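Local coordinates for protein aldose 1-epimerase (Caenorhabditis elegans, PDB 1LUR) that probably interconverts the alpha and beta anomers of aldose sugars, as an aldose 1-epimerase (mutarotase) homologue of the galactose mutarotase clan, at residues A25-F30 with V122-R127; G31-K36 with I66-G71; R110-V115 with I141-T146. All blocks are in the same frame, centred on the assembly; numbering follows the deposited sequence.

Contact 1 (A25-F30 with V122-R127); sequences ATLLPF and VSFSVR
L27 and P29, from the small four-stranded sheet and the turn that follows it, pack on V122 and F124 of the large nine-stranded sheet. This is face-to-face sheet packing within the beta-sandwich of the galactose mutarotase fold. The strand segments 25-28 and 122-127 run in nearly the same direction, 19° apart, with their axes 9.2 Å from each other at closest approach. No hydrogen bond joins them. The contact is made by apolar side chains and by the backbone at the end of the first strand.

F124 does most of the touching. Its CG lies anti to the carbonyl carbon, beside the backbone N (chi1 -59°), and the ring reaches across to the other sheet. L27 CB comes to the edge of the ring, near its plane, at 3.7 Å from F124 CZ. The same ring corner lies 4.1 Å from L28 C, so the end of strand 24-28 runs past the far end of the ring. L28 itself turns its side chain away. F124 also touches I15 on strand 15-18 and Y145 on strand 138-147, so other parts of both sheets hem in its ring.

L27 and V122 form the second part of the contact. Their side chains slide past each other in opposite directions. The branch V122 CG1 sits between the backbone N and the carbonyl carbon (chi1 60°), and it meets L27 twice, with L27 CG and L27 CD2 each 3.7 Å away. L27 also touches Y145, which V122 touches too.

P29 follows the last residue of the strand. Its pyrrolidine ring leans on F124, with P29 CG 4.0 Å from F124 CE2. The backbone comes nearer still: P29 CA approaches F124 CE2 obliquely to 3.6 Å.

Contact 2 (G31-K36 with I66-G71); sequences GATLAK and IGKTVG
The flat groups that meet between G31-K36 and I66-G71 are peptide carbonyls, and each is approached differently. T69 OG1 donates to A32 O over 2.8 Å, tilted 29° from the carbonyl plane. Y145 OH is a second hydrogen-bond partner of A32 O. L34 N lies above the plane of the G67 carbonyl, 39° out of it, and donates to G67 O at 2.8 Å in an almost straight bond. T33 CA also makes a C-H...O contact with G67 O, at 3.3 Å. T69 N meets G31 O nearly head-on, at 2.9 Å.

T33 divides its two branches. OG1 lies beside the backbone N (chi1 -54°), which leaves CG2 opposite that N and 3.3 Å from G67 O. OG1 bonds to F30 O and accepts from a water 2.7 Å away. That water in turn accepts from K68 NZ, whose chain is extended until its last bend and whose amine also bonds to G108 O.

Both G31 and G67 have positive phi. A CB on G67 would run into L34 O. The fit at G67 is thus close, and the buried carbonyl oxygens G31 O, A32 O and G67 O each accept a bond across the contact.

Contact 3 (R110-V115 with I141-T146); sequences RKWEVV and IDVTYT
W112 makes the apolar part of this contact, with the CZ3-CH2 end of its six-membered ring meeting I141 and V143. CH2 is the leading atom. It lies 3.6 Å from I141 CG2 and 3.8 Å from V143 CG2. I141 CG1 lies opposite the carbonyl carbon (chi1 -57°), which leaves CG2 to face the indole. W112 crosses both side chains at a slant.

A ring-to-backbone contact adds to this. W112 CZ3 is 3.6 Å from I141 O, approached obliquely. A tryptophan-to-alanine change is likely to open a gap beside I141 and V143 and leave L107 O without the indole N-H, since W112 NE1 bonds to that carbonyl.

No hydrogen bond crosses the contact. At the exposed margin the methyl V115 CG2 only packs 4.0 Å from D142 OD2. The other carboxylate oxygen, D142 OD1, forms a salt bridge to K140 NZ and takes a hydrogen bond with S125 OG. These two partners fix the carboxylate, on a partly exposed residue.

Strand 121-129 lies between strands 113-118 and 138-147 in the nine-stranded sheet, so the two segments touch across it. W112 comes just before its strand and reaches past V126 and F124. Its indole also touches A32 and T69, on segments beyond the large sheet.

In the fold
From the N terminus, strand 24-28 leads through the turn at P29 and F30 into strand 33-40, so contacts 1 and 2 start on neighbouring strands of the four-stranded sheet. Contact 2 closes first, when 66-71 returns, and ties that sheet to the edge of the seven-stranded one. Its loop is nested inside the larger loop that contact 1 closes at 122-127 on the nine-stranded sheet. Contact 3 opens at 110-115, inside that larger loop, and closes after it at 141-146, so contacts 1 and 3 cross. Contacts 2 and 3 are in series, yet G31 N with R110 O bonds them directly.

Contact 1 (A25-F30 with V122-R127)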
ATOM      1  N   ALA A  25     -14.126   2.469   8.864  1.00 33.70           N
ATOM      2  CA  ALA A  25     -13.196   2.820   7.801  1.00 34.03           C
ATOM      3  C   ALA A  25     -13.842   3.884   6.929  1.00 33.60           C
ATOM      4  O   ALA A  25     -15.019   3.787   6.589  1.00 34.30           O
ATOM      5  CB  ALA A  25     -12.866   1.593   6.964  1.00 33.12           C
ATOM      6  N   THR A  26     -13.075   4.907   6.580  1.00 33.93           N
ATOM      7  CA  THR A  26     -13.596   5.972   5.743  1.00 34.46           C
ATOM      8  C   THR A  26     -12.817   5.971   4.431  1.00 34.29           C
ATOM      9  O   THR A  26     -11.593   6.078   4.429  1.00 34.64           O
ATOM     10  CB  THR A  26     -13.456   7.337   6.423  1.00 35.56           C
ATOM     11  OG1 THR A  26     -14.126   7.306   7.690  1.00 34.95           O
ATOM     12  CG2 THR A  26     -14.080   8.421   5.561  1.00 36.37           C
ATOM     13  N   LEU A  27     -13.537   5.840   3.322  1.00 34.24           N
ATOM     14  CA  LEU A  27     -12.920   5.819   2.004  1.00 34.03           C
ATOM     15  C   LEU A  27     -13.236   7.078   1.199  1.00 34.94           C
ATOM     16  O   LEU A  27     -14.172   7.815   1.513  1.00 35.78           O
ATOM     17  CB  LEU A  27     -13.392   4.593   1.225  1.00 33.23           C
ATOM     18  CG  LEU A  27     -13.172   3.223   1.875  1.00 33.14           C
ATOM     19  CD1 LEU A  27     -11.724   3.111   2.334  1.00 31.80           C
ATOM     20  CD2 LEU A  27     -14.119   3.042   3.059  1.00 33.69           C
ATOM     21  N   LEU A  28     -12.449   7.304   0.152  1.00 33.74           N
ATOM     22  CA  LEU A  28     -12.619   8.462  -0.716  1.00 34.52           C
ATOM     23  C   LEU A  28     -12.503   7.992  -2.164  1.00 34.80           C
ATOM     24  O   LEU A  28     -11.521   7.348  -2.539  1.00 34.59           O
ATOM     25  CB  LEU A  28     -11.536   9.503  -0.411  1.00 34.76           C
ATOM     26  CG  LEU A  28     -11.624  10.879  -1.075  1.00 36.34           C
ATOM     27  CD1 LEU A  28     -12.886  11.605  -0.608  1.00 36.88           C
ATOM     28  CD2 LEU A  28     -10.386  11.688  -0.708  1.00 36.92           C
ATOM     29  N   PRO A  29     -13.512   8.298  -2.992  1.00 35.81           N
ATOM     30  CA  PRO A  29     -13.518   7.904  -4.404  1.00 35.89           C
ATOM     31  C   PRO A  29     -12.234   8.309  -5.114  1.00 35.02           C
ATOM     32  O   PRO A  29     -11.736   7.587  -5.984  1.00 34.06           O
ATOM     33  CB  PRO A  29     -14.737   8.634  -4.959  1.00 35.93           C
ATOM     34  CG  PRO A  29     -15.665   8.663  -3.786  1.00 36.37           C
ATOM     35  CD  PRO A  29     -14.740   9.041  -2.654  1.00 36.72           C
ATOM     36  N   PHE A  30     -11.697   9.468  -4.741  1.00 34.16           N
ATOM     37  CA  PHE A  30     -10.468   9.949  -5.355  1.00 33.09           C
ATOM     38  C   PHE A  30      -9.310   9.054  -4.952  1.00 31.64           C
ATOM     39  O   PHE A  30      -8.954   8.963  -3.775  1.00 30.39           O
ATOM     40  CB  PHE A  30     -10.175  11.386  -4.929  1.00 35.45           C
ATOM     41  CG  PHE A  30      -8.926  11.945  -5.537  1.00 36.78           C
ATOM     42  CD1 PHE A  30      -8.858  12.205  -6.903  1.00 37.77           C
ATOM     43  CD2 PHE A  30      -7.806  12.185  -4.752  1.00 37.80           C
ATOM     44  CE1 PHE A  30      -7.688  12.698  -7.477  1.00 39.32           C
ATOM     45  CE2 PHE A  30      -6.630  12.676  -5.316  1.00 38.53           C
ATOM     46  CZ  PHE A  30      -6.572  12.933  -6.682  1.00 39.02           C
ATOM     47  N   VAL A 122     -17.626  -1.121   0.325  1.00 28.99           N
ATOM     48  CA  VAL A 122     -17.690  -0.141  -0.752  1.00 27.22           C
ATOM     49  C   VAL A 122     -16.737  -0.586  -1.856  1.00 27.93           C
ATOM     50  O   VAL A 122     -15.623  -1.033  -1.578  1.00 25.88           O
ATOM     51  CB  VAL A 122     -17.290   1.284  -0.268  1.00 28.17           C
ATOM     52  CG1 VAL A 122     -15.861   1.277   0.262  1.00 28.76           C
ATOM     53  CG2 VAL A 122     -17.424   2.281  -1.414  1.00 30.16           C
ATOM     54  N   SER A 123     -17.184  -0.490  -3.103  1.00 26.97           N
ATOM     55  CA  SER A 123     -16.353  -0.884  -4.231  1.00 27.34           C
ATOM     56  C   SER A 123     -16.185   0.290  -5.180  1.00 29.60           C
ATOM     57  O   SER A 123     -17.123   1.053  -5.412  1.00 28.80           O
ATOM     58  CB  SER A 123     -16.969  -2.064  -4.980  1.00 25.99           C
ATOM     59  OG  SER A 123     -17.081  -3.208  -4.148  1.00 27.91           O
ATOM     60  N   PHE A 124     -14.973   0.435  -5.713  1.00 30.59           N
ATOM     61  CA  PHE A 124     -14.647   1.510  -6.642  1.00 30.38           C
ATOM     62  C   PHE A 124     -14.162   0.887  -7.938  1.00 30.35           C
ATOM     63  O   PHE A 124     -13.594  -0.203  -7.934  1.00 27.80           O
ATOM     64  CB  PHE A 124     -13.516   2.388  -6.103  1.00 28.93           C
ATOM     65  CG  PHE A 124     -13.812   3.037  -4.785  1.00 30.35           C
ATOM     66  CD1 PHE A 124     -13.210   2.578  -3.620  1.00 28.63           C
ATOM     67  CD2 PHE A 124     -14.671   4.130  -4.710  1.00 31.82           C
ATOM     68  CE1 PHE A 124     -13.455   3.199  -2.396  1.00 30.58           C
ATOM     69  CE2 PHE A 124     -14.926   4.759  -3.493  1.00 31.13           C
ATOM     70  CZ  PHE A 124     -14.314   4.291  -2.333  1.00 30.36           C
ATOM     71  N   SER A 125     -14.381   1.576  -9.051  1.00 29.87           N
ATOM     72  CA  SER A 125     -13.941   1.054 -10.334  1.00 29.68           C
ATOM     73  C   SER A 125     -13.365   2.200 -11.151  1.00 29.55           C
ATOM     74  O   SER A 125     -13.730   3.354 -10.950  1.00 29.64           O
ATOM     75  CB  SER A 125     -15.105   0.408 -11.084  1.00 30.85           C
ATOM     76  OG  SER A 125     -14.641  -0.237 -12.262  1.00 31.11           O
ATOM     77  N   VAL A 126     -12.444   1.877 -12.051  1.00 27.68           N
ATOM     78  CA  VAL A 126     -11.817   2.884 -12.896  1.00 28.81           C
ATOM     79  C   VAL A 126     -11.142   2.207 -14.081  1.00 28.07           C
ATOM     80  O   VAL A 126     -10.747   1.042 -14.001  1.00 28.39           O
ATOM     81  CB  VAL A 126     -10.761   3.698 -12.112  1.00 27.34           C
ATOM     82  CG1 VAL A 126      -9.532   2.842 -11.831  1.00 25.78           C
ATOM     83  CG2 VAL A 126     -10.385   4.951 -12.895  1.00 29.42           C
ATOM     84  N   ARG A 127     -11.025   2.934 -15.184  1.00 27.75           N
ATOM     85  CA  ARG A 127     -10.396   2.399 -16.378  1.00 28.77           C
ATOM     86  C   ARG A 127      -9.150   3.207 -16.677  1.00 27.78           C
ATOM     87  O   ARG A 127      -9.094   4.403 -16.395  1.00 28.14           O
ATOM     88  CB  ARG A 127     -11.345   2.484 -17.577  1.00 29.00           C
ATOM     89  CG  ARG A 127     -12.557   1.590 -17.488  1.00 31.74           C
ATOM     90  CD  ARG A 127     -13.519   1.896 -18.633  1.00 36.43           C
ATOM     91  NE  ARG A 127     -14.637   0.962 -18.671  1.00 38.84           N
ATOM     92  CZ  ARG A 127     -14.544  -0.296 -19.083  1.00 39.82           C
ATOM     93  NH1 ARG A 127     -13.380  -0.781 -19.504  1.00 39.06           N
ATOM     94  NH2 ARG A 127     -15.619  -1.074 -19.062  1.00 41.67           N
TER

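Contact 2 (G31-K36 with I66-G71)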
ATOM      1  N   GLY A  31      -8.727   8.390  -5.944  1.00 30.80           N
ATOM      2  CA  GLY A  31      -7.612   7.502  -5.687  1.00 29.78           C
ATOM      3  C   GLY A  31      -8.019   6.266  -4.904  1.00 29.25           C
ATOM      4  O   GLY A  31      -7.151   5.554  -4.398  1.00 29.45           O
ATOM      5  N   ALA A  32      -9.325   6.004  -4.813  1.00 28.75           N
ATOM      6  CA  ALA A  32      -9.837   4.840  -4.076  1.00 27.90           C
ATOM      7  C   ALA A  32      -9.011   4.743  -2.799  1.00 28.41           C
ATOM      8  O   ALA A  32      -8.459   3.690  -2.466  1.00 27.12           O
ATOM      9  CB  ALA A  32      -9.677   3.575  -4.914  1.00 27.65           C
ATOM     10  N   THR A  33      -8.954   5.867  -2.095  1.00 27.04           N
ATOM     11  CA  THR A  33      -8.213   6.033  -0.851  1.00 29.43           C
ATOM     12  C   THR A  33      -8.822   5.640   0.491  1.00 29.05           C
ATOM     13  O   THR A  33     -10.008   5.847   0.740  1.00 29.70           O
ATOM     14  CB  THR A  33      -7.783   7.512  -0.707  1.00 30.30           C
ATOM     15  OG1 THR A  33      -7.075   7.921  -1.882  1.00 29.77           O
ATOM     16  CG2 THR A  33      -6.899   7.703   0.520  1.00 30.84           C
ATOM     17  N   LEU A  34      -7.976   5.094   1.362  1.00 31.20           N
ATOM     18  CA  LEU A  34      -8.387   4.686   2.698  1.00 31.27           C
ATOM     19  C   LEU A  34      -8.067   5.952   3.487  1.00 32.04           C
ATOM     20  O   LEU A  34      -6.914   6.190   3.850  1.00 31.69           O
ATOM     21  CB  LEU A  34      -7.536   3.523   3.212  1.00 29.94           C
ATOM     22  CG  LEU A  34      -7.766   3.132   4.678  1.00 30.63           C
ATOM     23  CD1 LEU A  34      -9.250   2.851   4.919  1.00 29.85           C
ATOM     24  CD2 LEU A  34      -6.920   1.906   5.024  1.00 28.76           C
ATOM     25  N   ALA A  35      -9.089   6.770   3.722  1.00 34.35           N
ATOM     26  CA  ALA A  35      -8.937   8.027   4.454  1.00 35.02           C
ATOM     27  C   ALA A  35      -8.729   7.890   5.961  1.00 36.17           C
ATOM     28  O   ALA A  35      -7.840   8.524   6.530  1.00 36.82           O
ATOM     29  CB  ALA A  35     -10.141   8.921   4.186  1.00 35.64           C
ATOM     30  N   LYS A  36      -9.560   7.083   6.611  1.00 35.86           N
ATOM     31  CA  LYS A  36      -9.446   6.885   8.052  1.00 36.68           C
ATOM     32  C   LYS A  36      -9.761   5.447   8.412  1.00 36.41           C
ATOM     33  O   LYS A  36     -10.383   4.724   7.635  1.00 34.85           O
ATOM     34  CB  LYS A  36     -10.444   7.764   8.806  1.00 37.77           C
ATOM     35  CG  LYS A  36     -10.529   9.215   8.386  1.00 39.84           C
ATOM     36  CD  LYS A  36     -11.769   9.861   9.011  1.00 40.89           C
ATOM     37  CE  LYS A  36     -11.830   9.610  10.518  1.00 40.57           C
ATOM     38  NZ  LYS A  36     -13.062  10.170  11.140  1.00 40.55           N
ATOM     39  N   ILE A  66      -0.731   9.117   0.447  1.00 33.89           N
ATOM     40  CA  ILE A  66      -1.307   8.694   1.718  1.00 34.06           C
ATOM     41  C   ILE A  66      -2.636   7.937   1.580  1.00 32.14           C
ATOM     42  O   ILE A  66      -3.651   8.509   1.187  1.00 32.01           O
ATOM     43  CB  ILE A  66      -1.499   9.915   2.660  1.00 34.51           C
ATOM     44  CG1 ILE A  66      -0.142  10.579   2.922  1.00 34.98           C
ATOM     45  CG2 ILE A  66      -2.113   9.471   3.988  1.00 34.45           C
ATOM     46  CD1 ILE A  66      -0.213  11.787   3.834  1.00 37.38           C
ATOM     47  N   GLY A  67      -2.601   6.642   1.888  1.00 32.41           N
ATOM     48  CA  GLY A  67      -3.788   5.799   1.814  1.00 30.20           C
ATOM     49  C   GLY A  67      -4.373   5.472   0.450  1.00 28.85           C
ATOM     50  O   GLY A  67      -5.388   4.780   0.352  1.00 29.55           O
ATOM     51  N   LYS A  68      -3.733   5.940  -0.611  1.00 26.87           N
ATOM     52  CA  LYS A  68      -4.227   5.680  -1.956  1.00 25.26           C
ATOM     53  C   LYS A  68      -4.071   4.254  -2.471  1.00 25.98           C
ATOM     54  O   LYS A  68      -3.295   3.448  -1.942  1.00 24.59           O
ATOM     55  CB  LYS A  68      -3.501   6.579  -2.965  1.00 27.13           C
ATOM     56  CG  LYS A  68      -3.598   8.071  -2.752  1.00 26.35           C
ATOM     57  CD  LYS A  68      -2.746   8.776  -3.808  1.00 28.41           C
ATOM     58  CE  LYS A  68      -2.839  10.297  -3.718  1.00 27.34           C
ATOM     59  NZ  LYS A  68      -4.165  10.819  -4.145  1.00 29.98           N
ATOM     60  N   THR A  69      -4.844   3.954  -3.511  1.00 25.44           N
ATOM     61  CA  THR A  69      -4.794   2.650  -4.157  1.00 26.43           C
ATOM     62  C   THR A  69      -3.830   3.071  -5.272  1.00 26.59           C
ATOM     63  O   THR A  69      -4.161   3.952  -6.070  1.00 28.33           O
ATOM     64  CB  THR A  69      -6.105   2.244  -4.836  1.00 25.41           C
ATOM     65  OG1 THR A  69      -7.035   1.768  -3.859  1.00 24.35           O
ATOM     66  CG2 THR A  69      -5.836   1.138  -5.861  1.00 24.38           C
ATOM     67  N   VAL A  70      -2.648   2.462  -5.318  1.00 26.06           N
ATOM     68  CA  VAL A  70      -1.651   2.794  -6.326  1.00 25.90           C
ATOM     69  C   VAL A  70      -1.599   1.854  -7.524  1.00 25.51           C
ATOM     70  O   VAL A  70      -1.718   0.639  -7.378  1.00 26.10           O
ATOM     71  CB  VAL A  70      -0.238   2.851  -5.690  1.00 26.39           C
ATOM     72  CG1 VAL A  70       0.805   3.106  -6.761  1.00 27.91           C
ATOM     73  CG2 VAL A  70      -0.194   3.938  -4.624  1.00 30.14           C
ATOM     74  N   GLY A  71      -1.416   2.445  -8.703  1.00 23.17           N
ATOM     75  CA  GLY A  71      -1.338   1.697  -9.952  1.00 24.04           C
ATOM     76  C   GLY A  71      -1.063   2.672 -11.093  1.00 23.36           C
ATOM     77  O   GLY A  71      -1.000   3.879 -10.839  1.00 22.58           O
TER
HETATM   78  O   HOH W   1      -5.845  10.356  -2.145  1.00 31.48           O

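Contact 3 (R110-V115 with I141-T146)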
ATOM      1  N   ARG A 110      -6.576   9.587  -9.690  1.00 33.03           N
ATOM      2  CA  ARG A 110      -7.799   9.677 -10.471  1.00 34.23           C
ATOM      3  C   ARG A 110      -9.058   9.434  -9.649  1.00 34.32           C
ATOM      4  O   ARG A 110      -9.015   8.804  -8.597  1.00 34.93           O
ATOM      5  CB  ARG A 110      -7.723   8.707 -11.644  1.00 34.71           C
ATOM      6  CG  ARG A 110      -6.549   9.018 -12.569  1.00 35.45           C
ATOM      7  CD  ARG A 110      -6.515   8.074 -13.730  1.00 33.41           C
ATOM      8  NE  ARG A 110      -7.767   8.129 -14.471  1.00 35.49           N
ATOM      9  CZ  ARG A 110      -8.118   7.254 -15.403  1.00 34.33           C
ATOM     10  NH1 ARG A 110      -7.303   6.253 -15.711  1.00 34.62           N
ATOM     11  NH2 ARG A 110      -9.287   7.376 -16.019  1.00 35.68           N
ATOM     12  N   LYS A 111     -10.176   9.963 -10.135  1.00 34.76           N
ATOM     13  CA  LYS A 111     -11.457   9.820  -9.465  1.00 34.13           C
ATOM     14  C   LYS A 111     -12.118   8.512  -9.886  1.00 32.49           C
ATOM     15  O   LYS A 111     -12.522   8.347 -11.039  1.00 31.13           O
ATOM     16  CB  LYS A 111     -12.362  11.005  -9.820  1.00 38.92           C
ATOM     17  CG  LYS A 111     -11.690  12.368  -9.654  1.00 41.78           C
ATOM     18  CD  LYS A 111     -12.670  13.518  -9.880  1.00 46.29           C
ATOM     19  CE  LYS A 111     -13.628  13.656  -8.709  1.00 46.85           C
ATOM     20  NZ  LYS A 111     -12.879  13.948  -7.451  1.00 48.23           N
ATOM     21  N   TRP A 112     -12.217   7.578  -8.944  1.00 29.97           N
ATOM     22  CA  TRP A 112     -12.828   6.282  -9.214  1.00 27.70           C
ATOM     23  C   TRP A 112     -14.346   6.358  -9.067  1.00 30.21           C
ATOM     24  O   TRP A 112     -14.859   7.190  -8.324  1.00 30.22           O
ATOM     25  CB  TRP A 112     -12.314   5.237  -8.227  1.00 27.29           C
ATOM     26  CG  TRP A 112     -10.859   4.935  -8.319  1.00 24.38           C
ATOM     27  CD1 TRP A 112      -9.822   5.822  -8.235  1.00 24.57           C
ATOM     28  CD2 TRP A 112     -10.273   3.637  -8.436  1.00 22.96           C
ATOM     29  NE1 TRP A 112      -8.617   5.147  -8.289  1.00 22.35           N
ATOM     30  CE2 TRP A 112      -8.869   3.805  -8.409  1.00 23.05           C
ATOM     31  CE3 TRP A 112     -10.797   2.345  -8.555  1.00 21.36           C
ATOM     32  CZ2 TRP A 112      -7.986   2.727  -8.496  1.00 23.93           C
ATOM     33  CZ3 TRP A 112      -9.913   1.270  -8.643  1.00 24.58           C
ATOM     34  CH2 TRP A 112      -8.525   1.472  -8.611  1.00 23.57           C
ATOM     35  N   GLU A 113     -15.049   5.473  -9.766  1.00 30.92           N
ATOM     36  CA  GLU A 113     -16.508   5.427  -9.712  1.00 34.41           C
ATOM     37  C   GLU A 113     -16.930   4.535  -8.547  1.00 33.83           C
ATOM     38  O   GLU A 113     -16.242   3.572  -8.219  1.00 32.27           O
ATOM     39  CB  GLU A 113     -17.074   4.831 -11.005  1.00 37.39           C
ATOM     40  CG  GLU A 113     -16.868   5.682 -12.244  1.00 45.28           C
ATOM     41  CD  GLU A 113     -17.818   6.859 -12.295  1.00 49.41           C
ATOM     42  OE1 GLU A 113     -19.041   6.624 -12.392  1.00 52.65           O
ATOM     43  OE2 GLU A 113     -17.348   8.017 -12.236  1.00 52.13           O
ATOM     44  N   VAL A 114     -18.045   4.870  -7.911  1.00 32.68           N
ATOM     45  CA  VAL A 114     -18.535   4.075  -6.798  1.00 32.78           C
ATOM     46  C   VAL A 114     -19.511   3.104  -7.438  1.00 32.31           C
ATOM     47  O   VAL A 114     -20.571   3.511  -7.907  1.00 32.91           O
ATOM     48  CB  VAL A 114     -19.279   4.933  -5.768  1.00 34.12           C
ATOM     49  CG1 VAL A 114     -19.953   4.032  -4.746  1.00 33.35           C
ATOM     50  CG2 VAL A 114     -18.311   5.878  -5.083  1.00 34.49           C
ATOM     51  N   VAL A 115     -19.151   1.827  -7.482  1.00 29.54           N
ATOM     52  CA  VAL A 115     -20.028   0.835  -8.085  1.00 29.74           C
ATOM     53  C   VAL A 115     -20.871   0.064  -7.080  1.00 29.91           C
ATOM     54  O   VAL A 115     -21.819  -0.623  -7.459  1.00 31.22           O
ATOM     55  CB  VAL A 115     -19.236  -0.164  -8.946  1.00 30.89           C
ATOM     56  CG1 VAL A 115     -18.760   0.518 -10.217  1.00 32.00           C
ATOM     57  CG2 VAL A 115     -18.052  -0.706  -8.161  1.00 32.11           C
ATOM     58  N   ILE A 141     -10.180  -1.595 -13.553  1.00 26.72           N
ATOM     59  CA  ILE A 141      -9.840  -1.970 -12.193  1.00 27.93           C
ATOM     60  C   ILE A 141     -10.944  -1.718 -11.181  1.00 29.86           C
ATOM     61  O   ILE A 141     -11.571  -0.659 -11.182  1.00 30.47           O
ATOM     62  CB  ILE A 141      -8.565  -1.216 -11.714  1.00 26.42           C
ATOM     63  CG1 ILE A 141      -7.399  -1.486 -12.668  1.00 27.69           C
ATOM     64  CG2 ILE A 141      -8.158  -1.681 -10.326  1.00 23.57           C
ATOM     65  CD1 ILE A 141      -7.190  -0.407 -13.702  1.00 26.74           C
ATOM     66  N   ASP A 142     -11.164  -2.706 -10.315  1.00 29.75           N
ATOM     67  CA  ASP A 142     -12.177  -2.625  -9.276  1.00 29.77           C
ATOM     68  C   ASP A 142     -11.527  -2.953  -7.937  1.00 28.23           C
ATOM     69  O   ASP A 142     -10.857  -3.975  -7.798  1.00 25.50           O
ATOM     70  CB  ASP A 142     -13.318  -3.604  -9.565  1.00 35.89           C
ATOM     71  CG  ASP A 142     -14.289  -3.073 -10.604  1.00 40.69           C
ATOM     72  OD1 ASP A 142     -13.850  -2.735 -11.726  1.00 43.01           O
ATOM     73  OD2 ASP A 142     -15.498  -2.987 -10.292  1.00 46.77           O
ATOM     74  N   VAL A 143     -11.715  -2.064  -6.966  1.00 26.12           N
ATOM     75  CA  VAL A 143     -11.157  -2.239  -5.634  1.00 27.18           C
ATOM     76  C   VAL A 143     -12.273  -2.184  -4.600  1.00 28.30           C
ATOM     77  O   VAL A 143     -13.119  -1.284  -4.634  1.00 29.61           O
ATOM     78  CB  VAL A 143     -10.128  -1.134  -5.319  1.00 25.81           C
ATOM     79  CG1 VAL A 143      -9.833  -1.096  -3.826  1.00 31.28           C
ATOM     80  CG2 VAL A 143      -8.851  -1.390  -6.108  1.00 25.53           C
ATOM     81  N   THR A 144     -12.267  -3.143  -3.679  1.00 27.26           N
ATOM     82  CA  THR A 144     -13.290  -3.188  -2.642  1.00 25.90           C
ATOM     83  C   THR A 144     -12.704  -3.176  -1.242  1.00 25.91           C
ATOM     84  O   THR A 144     -11.678  -3.806  -0.980  1.00 26.51           O
ATOM     85  CB  THR A 144     -14.168  -4.461  -2.775  1.00 24.55           C
ATOM     86  OG1 THR A 144     -14.756  -4.512  -4.081  1.00 24.15           O
ATOM     87  CG2 THR A 144     -15.286  -4.453  -1.717  1.00 25.98           C
ATOM     88  N   TYR A 145     -13.349  -2.420  -0.357  1.00 25.08           N
ATOM     89  CA  TYR A 145     -12.930  -2.317   1.029  1.00 26.41           C
ATOM     90  C   TYR A 145     -14.118  -2.876   1.799  1.00 28.50           C
ATOM     91  O   TYR A 145     -15.255  -2.440   1.588  1.00 29.43           O
ATOM     92  CB  TYR A 145     -12.709  -0.872   1.460  1.00 26.28           C
ATOM     93  CG  TYR A 145     -11.472  -0.218   0.907  1.00 27.09           C
ATOM     94  CD1 TYR A 145     -11.524   0.528  -0.273  1.00 27.12           C
ATOM     95  CD2 TYR A 145     -10.263  -0.274   1.601  1.00 26.91           C
ATOM     96  CE1 TYR A 145     -10.405   1.214  -0.742  1.00 26.94           C
ATOM     97  CE2 TYR A 145      -9.134   0.409   1.138  1.00 26.85           C
ATOM     98  CZ  TYR A 145      -9.218   1.155  -0.033  1.00 28.54           C
ATOM     99  OH  TYR A 145      -8.126   1.868  -0.473  1.00 27.75           O
ATOM    100  N   THR A 146     -13.861  -3.837   2.677  1.00 27.88           N
ATOM    101  CA  THR A 146     -14.921  -4.445   3.465  1.00 27.85           C
ATOM    102  C   THR A 146     -14.461  -4.682   4.897  1.00 27.65           C
ATOM    103  O   THR A 146     -13.315  -5.055   5.136  1.00 26.28           O
ATOM    104  CB  THR A 146     -15.333  -5.804   2.857  1.00 27.86           C
ATOM    105  OG1 THR A 146     -15.790  -5.612   1.510  1.00 26.79           O
ATOM    106  CG2 THR A 146     -16.443  -6.460   3.689  1.00 28.70           C
TER